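Long-range contacts in periplasmic binding protein (Pseudomonas aeruginosa, PDB 2R79), which binds heme in the periplasm and probably delivers it to a membrane transporter for uptake into the cell: residues A[195-200]-A[229-234]; A[61-66]-A[83-88]. All blocks are in the same frame, centred on the assembly; numbering follows the deposited sequence.

Interaction 1 of 2, residues A[195-200]-A[229-234]; sequences PVAVVI and DGRLLV
Arg231 places its CG beside its own backbone N (chi1 -66°) and then runs extended from CG to NE, a course that lays the side chain alongside Val196, both pointing the same way. Val196 turns CG1 anti to its N, and this methyl meets Arg231 NH1 at 3.8 Å, while the carbonyl O of Val196 rests on the arginine methylenes. The two residues stand at the mouth of a parallel strand pair, 197-200 with 232-234, in the mixed sheet of one lobe of this periplasmic binding protein. The axes of the pair approach to 4.6 Å, with 25° between their directions.

Three backbone bonds fix the register. Val198 N donates to Arg231 O (3.0 Å), Leu233 N returns to Val198 O (2.8 Å), and Ile200 N reaches Leu233 O (2.7 Å) with an N-H...O angle of 174°. Thus Val198 uses both its N-H and its carbonyl across the pair.

Val198, Ile200, Leu232 and Val234 share one face. There the terminal CD1 of Ile200 slants across Leu232 to touch CB at 3.8 Å; Leu232 CD2 in turn abuts Val198 CB. Helix 207-217 covers Ile200 and Val234 on this face. Val199 and Leu233 look to the other face, where helix 248-259 packs on both through Phe259.

Before the second strand, a Schellman motif ends the preceding helix, with Gly230 at positive phi as its C-prime residue. Asp229, just before that glycine, is joined through one water to the loop leading into the first strand: the water donates to Val196 O at 2.7 Å and to Asp229 OD2 at 2.6 Å.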
loop_
_atom_site.group_PDB
_atom_site.type_symbol
_atom_site.label_atom_id
_atom_site.label_comp_id
_atom_site.label_asym_id
_atom_site.label_seq_id
_atom_site.Cartn_x
_atom_site.Cartn_y
_atom_site.Cartn_z
ATOM N N PRO A 195 -13.465 -29.852 -17.702
ATOM C CA PRO A 195 -12.406 -29.002 -18.253
ATOM C C PRO A 195 -11.105 -29.104 -17.470
ATOM O O PRO A 195 -11.119 -29.266 -16.253
ATOM C CB PRO A 195 -12.980 -27.590 -18.134
ATOM C CG PRO A 195 -14.422 -27.795 -17.890
ATOM C CD PRO A 195 -14.504 -29.030 -17.074
ATOM N N VAL A 196 -9.987 -28.997 -18.176
ATOM C CA VAL A 196 -8.677 -29.022 -17.542
ATOM C C VAL A 196 -8.514 -27.688 -16.812
ATOM O O VAL A 196 -7.816 -27.594 -15.805
ATOM C CB VAL A 196 -7.558 -29.169 -18.596
ATOM C CG1 VAL A 196 -6.229 -28.660 -18.049
ATOM C CG2 VAL A 196 -7.429 -30.625 -18.992
ATOM N N ALA A 197 -9.174 -26.662 -17.335
ATOM C CA ALA A 197 -9.123 -25.329 -16.756
ATOM C C ALA A 197 -10.398 -24.592 -17.112
ATOM O O ALA A 197 -11.005 -24.848 -18.151
ATOM C CB ALA A 197 -7.915 -24.561 -17.289
ATOM N N VAL A 198 -10.809 -23.684 -16.241
ATOM C CA VAL A 198 -12.004 -22.903 -16.479
ATOM C C VAL A 198 -11.634 -21.434 -16.383
ATOM O O VAL A 198 -10.993 -21.019 -15.421
ATOM C CB VAL A 198 -13.097 -23.222 -15.432
ATOM C CG1 VAL A 198 -14.310 -22.339 -15.650
ATOM C CG2 VAL A 198 -13.495 -24.677 -15.530
ATOM N N VAL A 199 -12.014 -20.653 -17.385
ATOM C CA VAL A 199 -11.727 -19.224 -17.379
ATOM C C VAL A 199 -13.002 -18.483 -16.977
ATOM O O VAL A 199 -14.048 -18.655 -17.593
ATOM C CB VAL A 199 -11.242 -18.741 -18.768
ATOM C CG1 VAL A 199 -11.075 -17.212 -18.764
ATOM C CG2 VAL A 199 -9.905 -19.399 -19.106
ATOM N N ILE A 200 -12.907 -17.670 -15.931
ATOM C CA ILE A 200 -14.053 -16.931 -15.415
ATOM C C ILE A 200 -13.914 -15.431 -15.619
ATOM O O ILE A 200 -12.930 -14.826 -15.200
ATOM C CB ILE A 200 -14.213 -17.154 -13.904
ATOM C CG1 ILE A 200 -14.190 -18.647 -13.596
ATOM C CG2 ILE A 200 -15.496 -16.499 -13.414
ATOM C CD1 ILE A 200 -13.342 -18.994 -12.389
ATOM N N ASP A 229 -6.979 -29.058 -9.795
ATOM C CA ASP A 229 -5.612 -28.625 -10.029
ATOM C C ASP A 229 -5.379 -27.127 -9.827
ATOM O O ASP A 229 -4.329 -26.611 -10.190
ATOM C CB ASP A 229 -5.172 -29.038 -11.437
ATOM C CG ASP A 229 -5.315 -30.534 -11.676
ATOM O OD1 ASP A 229 -5.039 -31.322 -10.745
ATOM O OD2 ASP A 229 -5.698 -30.925 -12.799
ATOM N N GLY A 230 -6.349 -26.436 -9.236
ATOM C CA GLY A 230 -6.194 -25.009 -9.011
ATOM C C GLY A 230 -6.094 -24.233 -10.309
ATOM O O GLY A 230 -5.201 -23.400 -10.476
ATOM N N ARG A 231 -7.008 -24.511 -11.237
ATOM C CA ARG A 231 -7.013 -23.833 -12.516
ATOM C C ARG A 231 -8.309 -23.115 -12.879
ATOM O O ARG A 231 -8.811 -23.217 -14.003
ATOM C CB ARG A 231 -6.622 -24.803 -13.627
ATOM C CG ARG A 231 -5.192 -25.260 -13.504
ATOM C CD ARG A 231 -4.711 -26.011 -14.723
ATOM N NE ARG A 231 -3.420 -26.619 -14.447
ATOM C CZ ARG A 231 -2.648 -27.191 -15.360
ATOM N NH1 ARG A 231 -3.046 -27.233 -16.631
ATOM N NH2 ARG A 231 -1.471 -27.709 -15.003
ATOM N N LEU A 232 -8.860 -22.406 -11.904
ATOM C CA LEU A 232 -10.038 -21.592 -12.127
ATOM C C LEU A 232 -9.381 -20.230 -12.329
ATOM O O LEU A 232 -9.037 -19.550 -11.362
ATOM C CB LEU A 232 -10.935 -21.568 -10.890
ATOM C CG LEU A 232 -11.574 -22.889 -10.465
ATOM C CD1 LEU A 232 -12.490 -22.640 -9.275
ATOM C CD2 LEU A 232 -12.357 -23.488 -11.632
ATOM N N LEU A 233 -9.171 -19.861 -13.587
ATOM C CA LEU A 233 -8.513 -18.611 -13.933
ATOM C C LEU A 233 -9.488 -17.452 -14.067
ATOM O O LEU A 233 -10.507 -17.556 -14.742
ATOM C CB LEU A 233 -7.736 -18.802 -15.231
ATOM C CG LEU A 233 -6.917 -20.102 -15.270
ATOM C CD1 LEU A 233 -6.361 -20.333 -16.663
ATOM C CD2 LEU A 233 -5.798 -20.046 -14.244
ATOM N N VAL A 234 -9.171 -16.340 -13.421
ATOM C CA VAL A 234 -10.042 -15.176 -13.472
ATOM C C VAL A 234 -9.525 -14.183 -14.486
ATOM O O VAL A 234 -8.397 -13.704 -14.390
ATOM C CB VAL A 234 -10.156 -14.522 -12.088
ATOM C CG1 VAL A 234 -11.120 -13.342 -12.139
ATOM C CG2 VAL A 234 -10.653 -15.563 -11.088
HETATM O O HOH W 1 -6.039 -29.363 -14.892
#

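Interaction 2 of 2, residues A[61-66]-A[83-88]; sequences DILIGT and VRVETL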
loop_
_atom_site.group_PDB
_atom_site.type_symbol
_atom_site.label_atom_id
_atom_site.label_comp_id
_atom_site.label_asym_id
_atom_site.label_seq_id
_atom_site.Cartn_x
_atom_site.Cartn_y
_atom_site.Cartn_z
ATOM N N ASP A 61 -19.622 15.331 -31.003
ATOM C CA ASP A 61 -19.594 15.467 -32.447
ATOM C C ASP A 61 -19.812 14.075 -33.027
ATOM O O ASP A 61 -20.283 13.924 -34.154
ATOM C CB ASP A 61 -18.246 16.009 -32.918
ATOM C CG ASP A 61 -18.077 17.483 -32.626
ATOM O OD1 ASP A 61 -18.942 18.272 -33.063
ATOM O OD2 ASP A 61 -17.080 17.856 -31.970
ATOM N N ILE A 62 -19.478 13.056 -32.244
ATOM C CA ILE A 62 -19.632 11.689 -32.704
ATOM C C ILE A 62 -19.813 10.697 -31.572
ATOM O O ILE A 62 -19.234 10.839 -30.500
ATOM C CB ILE A 62 -18.410 11.255 -33.552
ATOM C CG1 ILE A 62 -18.570 9.804 -34.011
ATOM C CG2 ILE A 62 -17.135 11.417 -32.745
ATOM C CD1 ILE A 62 -17.449 9.320 -34.915
ATOM N N LEU A 63 -20.645 9.697 -31.819
ATOM C CA LEU A 63 -20.895 8.643 -30.855
ATOM C C LEU A 63 -20.530 7.339 -31.552
ATOM O O LEU A 63 -21.068 7.031 -32.614
ATOM C CB LEU A 63 -22.371 8.608 -30.443
ATOM C CG LEU A 63 -22.776 7.363 -29.638
ATOM C CD1 LEU A 63 -21.919 7.257 -28.386
ATOM C CD2 LEU A 63 -24.249 7.431 -29.270
ATOM N N ILE A 64 -19.605 6.588 -30.967
ATOM C CA ILE A 64 -19.199 5.323 -31.554
ATOM C C ILE A 64 -19.556 4.162 -30.633
ATOM O O ILE A 64 -19.549 4.292 -29.407
ATOM C CB ILE A 64 -17.671 5.286 -31.854
ATOM C CG1 ILE A 64 -16.868 5.368 -30.556
ATOM C CG2 ILE A 64 -17.287 6.450 -32.763
ATOM C CD1 ILE A 64 -15.371 5.223 -30.764
ATOM N N GLY A 65 -19.880 3.029 -31.243
ATOM C CA GLY A 65 -20.231 1.841 -30.489
ATOM C C GLY A 65 -20.346 0.671 -31.442
ATOM O O GLY A 65 -20.143 0.831 -32.646
ATOM N N THR A 66 -20.664 -0.507 -30.913
ATOM C CA THR A 66 -20.811 -1.683 -31.756
ATOM C C THR A 66 -22.283 -2.071 -31.828
ATOM O O THR A 66 -23.160 -1.271 -31.499
ATOM C CB THR A 66 -20.009 -2.884 -31.204
ATOM O OG1 THR A 66 -20.571 -3.302 -29.953
ATOM C CG2 THR A 66 -18.549 -2.506 -31.001
ATOM N N VAL A 83 -26.893 14.133 -33.479
ATOM C CA VAL A 83 -25.671 13.432 -33.086
ATOM C C VAL A 83 -25.224 12.410 -34.135
ATOM O O VAL A 83 -26.009 11.573 -34.583
ATOM C CB VAL A 83 -25.850 12.687 -31.735
ATOM C CG1 VAL A 83 -24.563 11.968 -31.370
ATOM C CG2 VAL A 83 -26.248 13.667 -30.636
ATOM N N ARG A 84 -23.958 12.483 -34.527
ATOM C CA ARG A 84 -23.412 11.548 -35.500
ATOM C C ARG A 84 -23.133 10.211 -34.808
ATOM O O ARG A 84 -22.216 10.104 -33.991
ATOM C CB ARG A 84 -22.122 12.107 -36.093
ATOM C CG ARG A 84 -21.428 11.169 -37.052
ATOM C CD ARG A 84 -20.115 11.757 -37.522
ATOM N NE ARG A 84 -19.367 10.825 -38.356
ATOM C CZ ARG A 84 -18.185 11.099 -38.898
ATOM N NH1 ARG A 84 -17.621 12.282 -38.693
ATOM N NH2 ARG A 84 -17.564 10.190 -39.638
ATOM N N VAL A 85 -23.927 9.196 -35.136
ATOM C CA VAL A 85 -23.769 7.875 -34.534
ATOM C C VAL A 85 -23.128 6.869 -35.484
ATOM O O VAL A 85 -23.684 6.553 -36.536
ATOM C CB VAL A 85 -25.129 7.311 -34.073
ATOM C CG1 VAL A 85 -24.964 5.890 -33.567
ATOM C CG2 VAL A 85 -25.705 8.190 -32.985
ATOM N N GLU A 86 -21.957 6.370 -35.103
ATOM C CA GLU A 86 -21.236 5.392 -35.908
ATOM C C GLU A 86 -21.296 4.023 -35.241
ATOM O O GLU A 86 -21.206 3.913 -34.018
ATOM C CB GLU A 86 -19.772 5.799 -36.062
ATOM C CG GLU A 86 -19.534 7.084 -36.825
ATOM C CD GLU A 86 -19.980 7.003 -38.268
ATOM O OE1 GLU A 86 -19.684 5.984 -38.927
ATOM O OE2 GLU A 86 -20.615 7.966 -38.747
ATOM N N THR A 87 -21.440 2.979 -36.044
ATOM C CA THR A 87 -21.497 1.634 -35.499
ATOM C C THR A 87 -20.371 0.790 -36.062
ATOM O O THR A 87 -20.330 0.512 -37.256
ATOM C CB THR A 87 -22.836 0.950 -35.820
ATOM O OG1 THR A 87 -23.905 1.690 -35.215
ATOM C CG2 THR A 87 -22.847 -0.478 -35.279
ATOM N N LEU A 88 -19.440 0.404 -35.197
ATOM C CA LEU A 88 -18.330 -0.430 -35.618
ATOM C C LEU A 88 -18.714 -1.873 -35.351
ATOM O O LEU A 88 -19.818 -2.141 -34.881
ATOM C CB LEU A 88 -17.049 -0.054 -34.868
ATOM C CG LEU A 88 -16.359 1.189 -35.437
ATOM C CD1 LEU A 88 -17.256 2.401 -35.268
ATOM C CD2 LEU A 88 -15.041 1.409 -34.734
#
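Ile62 and Glu86 meet with their side chains crossed at about a right angle, the terminal CD1 of the isoleucine lying 3.6 Å from Glu86 CG. They belong to a parallel beta-alpha-beta unit, strand 62-65, helix 72-80 and strand 85-87, at one margin of a four-stranded parallel sheet.

The same CD1 sits over one face of the Arg84 guanidinium, 4.2 Å above its plane and displaced toward the rim. Arg84 is extended, whereas Glu86 bends at chi2 (-64°); the bend brings OE2 back to Arg84 NE at 3.1 Å. The bond is nearly straight, 176° at the hydrogen, and lies in the guanidinium plane, but it meets the carboxylate from above. This salt bridge and the isoleucine methyl probably restrict how the guanidinium can turn, and Trp107 adds a cation-pi contact.

On the opposite face Leu63 and Val85 run side by side, CD2 to CG2 at 4.1 Å, against helix 72-80. Ile64, by contrast, crosses Glu86 obliquely, its CG2 facing the glutamate CB.

The backbones join through four bonds. Leu63 gives its N-H to Arg84 O and accepts from Glu86 N; Gly65 N reaches Glu86 O at 3.2 Å, tilted 21° from the carbonyl plane and less straight than the others, and Leu88 N closes the series on Gly65 O at 2.7 Å.

Interactions 1 and 2 are parallel strand pairs in two different sheets, on opposite sides of the chain's centre. Their centres stand 37 Å apart and their nearest atoms about 20 Å, so the two do not touch. Each has a side chain within moderate distance of a heme: that of Ile200 in interaction 1 is about 11 Å from a bound heme, and that of Thr66 in interaction 2 about 10 Å from one. Thr66 is also about 10 Å from the side chain of Tyr46, the axial ligand of the iron, and Ile200 about 9 Å from that of Arg203, another heme-binding residue. No residue of either contact is among those that line the heme pocket.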